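Local coordinates for protein probable dipeptidase (PDB 3B40) that probably acts as a metal-dependent dipeptidase of the M19 membrane dipeptidase family, hydrolysing dipeptides in Pseudomonas aeruginosa, at residues A[146-149]-A[150-154]; A[404-407]-A[408-411]. The protein carries 11 engineered substitutions. All blocks are in the same frame, centred on the assembly; numbering follows the deposited sequence.

Contact 1: residues A[146-149]-A[150-154]; sequences DLSQ and LDKWA
The hydroxyl OG of S148 is gripped from two directions. K152 NZ, one helical turn on, donates to it at 3.1 Å, and OG itself donates to D146 OD1 at 2.6 Å, reaching that oxygen on its syn side. A chi1 of 71° sets OG between the backbone N and C, in reach of both D146 before the helix and K152 one turn into it. The lysine chain runs nearly extended over S148 O and turns only at its last torsion, chi4 64°, which brings the ammonium to the serine.

Around this pair of bonds the start of helix 148-155 is a worked example of side-chain capping. D146 precedes the first turn and its OD1 also takes a weak bond from S148 N. Its other oxygen, OD2, receives Q149 NE2 at 2.8 Å in an almost straight bond, 176°, in the amide plane of the glutamine but from above the plane of the carboxylate. The bent glutamine chain folds back to make it. K152 NZ, 4.8 Å from D146 OD2, makes no direct contact with it, though the opposite charges probably still attract. Backbone bonds follow, among them W153 N to Q149 O at 3.0 Å, and the same oxygen also borders the W153 indole at its edge.

On another side, L147 CD1 meets L150 CD1 at 4.0 Å. The helix joins parallel strands 131-138 and 160-162 in a beta-alpha-beta unit; L147 packs against helix 193-205, where R201 pairs with D151, and W153 reaches helix 87-108.

Contact 2: residues A[404-407]-A[408-411]; sequences WGEV and QKRA
A salt-bridge network at the C-terminal end of helix 389-409, the last helix of the chain, joins E406 to K409 and R410, three and four residues ahead; W404 and V407 pack this end against I208 of strand 208-210 in the parallel sheet. The glutamate chain bends at chi2, -56°, and presents its two oxygens to different partners. OE1 meets R410 NH2 at 3.0 Å, with the carboxylate and guanidinium planes turned 62° apart, so the two flat groups do not pair in the side-on, two-bond manner. OE2 faces K409 NZ, but the modelled place of that oxygen is less sure, and the lysine bridge deserves less weight. The arginine chain bends at chi2 and passes back alongside the helix, which leaves E406 O over one face of its guanidinium.

On a different side of the helix, Q408 lies beside W404, both side chains pointing the same way. Its amide approaches the indole nitrogen obliquely, Q408 NE2 to W404 NE1 being 3.6 Å, with ring and amide planes 50° apart. That amide nitrogen is held by the backbone oxygen of Y117, which fixes the amide alongside the indole. P119 touches both side chains.

The backbone follows the helical pattern, Q408 N bonding W404 O at 3.1 Å. At the end R410 N bonds E406 O at 3.1 Å and adds a weak bond to V407 O. Acidic and basic residues spaced i to i+3 and i to i+4 are the classic pattern of salt bridging along an alpha-helix.

Contact 1 caps the start of helix 148-155, while contact 2 is a salt-bridge network on the last turn of helix 389-409 and the residue just after it. They do not touch; their centres lie 18 Å apart and their nearest atoms about 9 Å. R159 reaches both, hydrogen-bonding A154 O and touching the side chain of Q408. Each centre is about 21 Å from the centre of the chain. The side chain of Q149 is about 11 Å from a calcium ion and that of E406 about 11 Å from a cadmium ion; none of the residues seen to bind metal, H14, E17, E20, D89, H93 and D389, belongs to either contact.

Contact 1: residues A[146-149]-A[150-154]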
loop_
_atom_site.group_PDB
_atom_site.type_symbol
_atom_site.label_atom_id
_atom_site.label_comp_id
_atom_site.label_asym_id
_atom_site.label_seq_id
_atom_site.Cartn_x
_atom_site.Cartn_y
_atom_site.Cartn_z
ATOM N N ASP A 146 -16.695 -16.613 -1.011
ATOM C CA ASP A 146 -17.788 -16.168 -0.170
ATOM C C ASP A 146 -17.888 -14.640 -0.110
ATOM O O ASP A 146 -17.169 -13.986 0.645
ATOM C CB ASP A 146 -17.660 -16.827 1.210
ATOM C CG ASP A 146 -18.795 -16.495 2.138
ATOM O OD1 ASP A 146 -19.844 -15.963 1.708
ATOM O OD2 ASP A 146 -18.629 -16.792 3.340
ATOM N N LEU A 147 -18.799 -14.083 -0.904
ATOM C CA LEU A 147 -19.073 -12.634 -0.921
ATOM C C LEU A 147 -19.508 -12.093 0.443
ATOM O O LEU A 147 -19.183 -10.951 0.811
ATOM C CB LEU A 147 -20.170 -12.332 -1.963
ATOM C CG LEU A 147 -20.250 -10.964 -2.633
ATOM C CD1 LEU A 147 -18.938 -10.568 -3.313
ATOM C CD2 LEU A 147 -21.387 -10.968 -3.643
ATOM N N SER A 148 -20.227 -12.909 1.212
ATOM C CA SER A 148 -20.694 -12.453 2.520
ATOM C C SER A 148 -19.532 -12.212 3.485
ATOM O O SER A 148 -19.729 -11.615 4.543
ATOM C CB SER A 148 -21.727 -13.412 3.122
ATOM O OG SER A 148 -21.112 -14.612 3.521
ATOM N N GLN A 149 -18.311 -12.626 3.122
ATOM C CA GLN A 149 -17.127 -12.280 3.957
ATOM C C GLN A 149 -16.877 -10.763 3.973
ATOM O O GLN A 149 -16.277 -10.236 4.919
ATOM C CB GLN A 149 -15.843 -13.030 3.518
ATOM C CG GLN A 149 -15.872 -14.548 3.683
ATOM C CD GLN A 149 -16.050 -15.004 5.139
ATOM O OE1 GLN A 149 -15.300 -14.603 6.013
ATOM N NE2 GLN A 149 -17.056 -15.823 5.392
ATOM N N LEU A 150 -17.330 -10.060 2.938
ATOM C CA LEU A 150 -17.232 -8.603 2.901
ATOM C C LEU A 150 -18.116 -7.974 3.989
ATOM O O LEU A 150 -17.657 -7.127 4.746
ATOM C CB LEU A 150 -17.581 -8.058 1.507
ATOM C CG LEU A 150 -16.650 -8.476 0.361
ATOM C CD1 LEU A 150 -17.100 -7.884 -0.991
ATOM C CD2 LEU A 150 -15.169 -8.106 0.682
ATOM N N ASP A 151 -19.362 -8.454 4.088
ATOM C CA ASP A 151 -20.318 -7.992 5.088
ATOM C C ASP A 151 -19.810 -8.237 6.507
ATOM O O ASP A 151 -19.891 -7.364 7.371
ATOM C CB ASP A 151 -21.679 -8.687 4.884
ATOM C CG ASP A 151 -22.239 -8.477 3.483
ATOM O OD1 ASP A 151 -23.217 -7.704 3.352
ATOM O OD2 ASP A 151 -21.699 -9.059 2.510
ATOM N N LYS A 152 -19.268 -9.429 6.728
ATOM C CA LYS A 152 -18.746 -9.821 8.024
ATOM C C LYS A 152 -17.514 -8.983 8.443
ATOM O O LYS A 152 -17.435 -8.525 9.585
ATOM C CB LYS A 152 -18.429 -11.318 8.023
ATOM C CG LYS A 152 -19.672 -12.231 7.851
ATOM C CD LYS A 152 -19.266 -13.727 7.753
ATOM C CE LYS A 152 -20.461 -14.675 7.768
ATOM N NZ LYS A 152 -21.364 -14.512 6.576
ATOM N N TRP A 153 -16.578 -8.752 7.519
ATOM C CA TRP A 153 -15.405 -7.908 7.807
ATOM C C TRP A 153 -15.736 -6.421 7.999
ATOM O O TRP A 153 -15.199 -5.776 8.903
ATOM C CB TRP A 153 -14.302 -8.132 6.777
ATOM C CG TRP A 153 -13.451 -9.409 7.023
ATOM C CD1 TRP A 153 -13.417 -10.535 6.244
ATOM C CD2 TRP A 153 -12.492 -9.630 8.085
ATOM N NE1 TRP A 153 -12.531 -11.455 6.770
ATOM C CE2 TRP A 153 -11.941 -10.921 7.891
ATOM C CE3 TRP A 153 -12.063 -8.864 9.183
ATOM C CZ2 TRP A 153 -10.991 -11.479 8.772
ATOM C CZ3 TRP A 153 -11.106 -9.407 10.060
ATOM C CH2 TRP A 153 -10.577 -10.707 9.843
ATOM N N ALA A 154 -16.630 -5.876 7.165
ATOM C CA ALA A 154 -17.156 -4.519 7.356
ATOM C C ALA A 154 -17.753 -4.352 8.763
ATOM O O ALA A 154 -17.489 -3.345 9.452
ATOM C CB ALA A 154 -18.225 -4.224 6.300
#

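Contact 2: residues A[404-407]-A[408-411]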
loop_
_atom_site.group_PDB
_atom_site.type_symbol
_atom_site.label_atom_id
_atom_site.label_comp_id
_atom_site.label_asym_id
_atom_site.label_seq_id
_atom_site.Cartn_x
_atom_site.Cartn_y
_atom_site.Cartn_z
ATOM N N TRP A 404 -13.487 9.354 1.506
ATOM C CA TRP A 404 -14.052 8.397 2.454
ATOM C C TRP A 404 -15.468 8.797 2.824
ATOM O O TRP A 404 -16.358 7.941 2.883
ATOM C CB TRP A 404 -13.155 8.282 3.702
ATOM C CG TRP A 404 -13.478 7.232 4.733
ATOM C CD1 TRP A 404 -14.414 6.233 4.660
ATOM C CD2 TRP A 404 -12.814 7.067 6.004
ATOM N NE1 TRP A 404 -14.395 5.482 5.817
ATOM C CE2 TRP A 404 -13.419 5.964 6.653
ATOM C CE3 TRP A 404 -11.786 7.755 6.654
ATOM C CZ2 TRP A 404 -13.027 5.535 7.925
ATOM C CZ3 TRP A 404 -11.375 7.320 7.939
ATOM C CH2 TRP A 404 -12.015 6.231 8.560
ATOM N N GLY A 405 -15.690 10.085 3.087
ATOM C CA GLY A 405 -17.023 10.526 3.426
ATOM C C GLY A 405 -18.007 10.262 2.296
ATOM O O GLY A 405 -19.143 9.846 2.555
ATOM N N GLU A 406 -17.584 10.522 1.051
ATOM C CA GLU A 406 -18.456 10.324 -0.132
ATOM C C GLU A 406 -18.816 8.854 -0.366
ATOM O O GLU A 406 -19.977 8.516 -0.628
ATOM C CB GLU A 406 -17.830 10.960 -1.390
ATOM C CG GLU A 406 -17.964 12.462 -1.405
ATOM C CD GLU A 406 -19.436 12.912 -1.280
ATOM O OE1 GLU A 406 -20.281 12.409 -2.078
ATOM O OE2 GLU A 406 -19.737 13.747 -0.372
ATOM N N VAL A 407 -17.822 7.980 -0.263
ATOM C CA VAL A 407 -18.045 6.532 -0.218
ATOM C C VAL A 407 -19.125 6.076 0.800
ATOM O O VAL A 407 -20.043 5.311 0.465
ATOM C CB VAL A 407 -16.713 5.776 0.094
ATOM C CG1 VAL A 407 -17.013 4.303 0.383
ATOM C CG2 VAL A 407 -15.771 5.929 -1.029
ATOM N N GLN A 408 -18.992 6.499 2.053
ATOM C CA GLN A 408 -20.018 6.149 3.055
ATOM C C GLN A 408 -21.415 6.719 2.725
ATOM O O GLN A 408 -22.421 6.093 3.032
ATOM C CB GLN A 408 -19.555 6.556 4.461
ATOM C CG GLN A 408 -18.306 5.774 4.904
ATOM C CD GLN A 408 -17.998 5.960 6.358
ATOM O OE1 GLN A 408 -18.059 7.085 6.883
ATOM N NE2 GLN A 408 -17.678 4.852 7.039
ATOM N N LYS A 409 -21.469 7.885 2.084
ATOM C CA LYS A 409 -22.750 8.477 1.646
ATOM C C LYS A 409 -23.463 7.628 0.594
ATOM O O LYS A 409 -24.697 7.570 0.571
ATOM C CB LYS A 409 -22.549 9.889 1.089
ATOM C CG LYS A 409 -22.735 10.953 2.135
ATOM C CD LYS A 409 -23.295 12.225 1.500
ATOM C CE LYS A 409 -22.188 13.178 1.050
ATOM N NZ LYS A 409 -21.510 13.828 2.219
ATOM N N ARG A 410 -22.684 6.953 -0.251
ATOM C CA ARG A 410 -23.224 6.075 -1.290
ATOM C C ARG A 410 -23.598 4.653 -0.793
ATOM O O ARG A 410 -24.038 3.822 -1.587
ATOM C CB ARG A 410 -22.223 5.955 -2.442
ATOM C CG ARG A 410 -21.572 7.264 -2.851
ATOM C CD ARG A 410 -22.086 7.825 -4.112
ATOM N NE ARG A 410 -21.756 9.244 -4.182
ATOM C CZ ARG A 410 -20.778 9.810 -4.893
ATOM N NH1 ARG A 410 -19.962 9.108 -5.688
ATOM N NH2 ARG A 410 -20.635 11.130 -4.816
ATOM N N ALA A 411 -23.422 4.365 0.497
ATOM C CA ALA A 411 -23.827 3.056 1.062
ATOM C C ALA A 411 -25.309 2.748 0.817
ATOM O O ALA A 411 -26.125 3.678 0.760
ATOM C CB ALA A 411 -23.540 3.002 2.537
#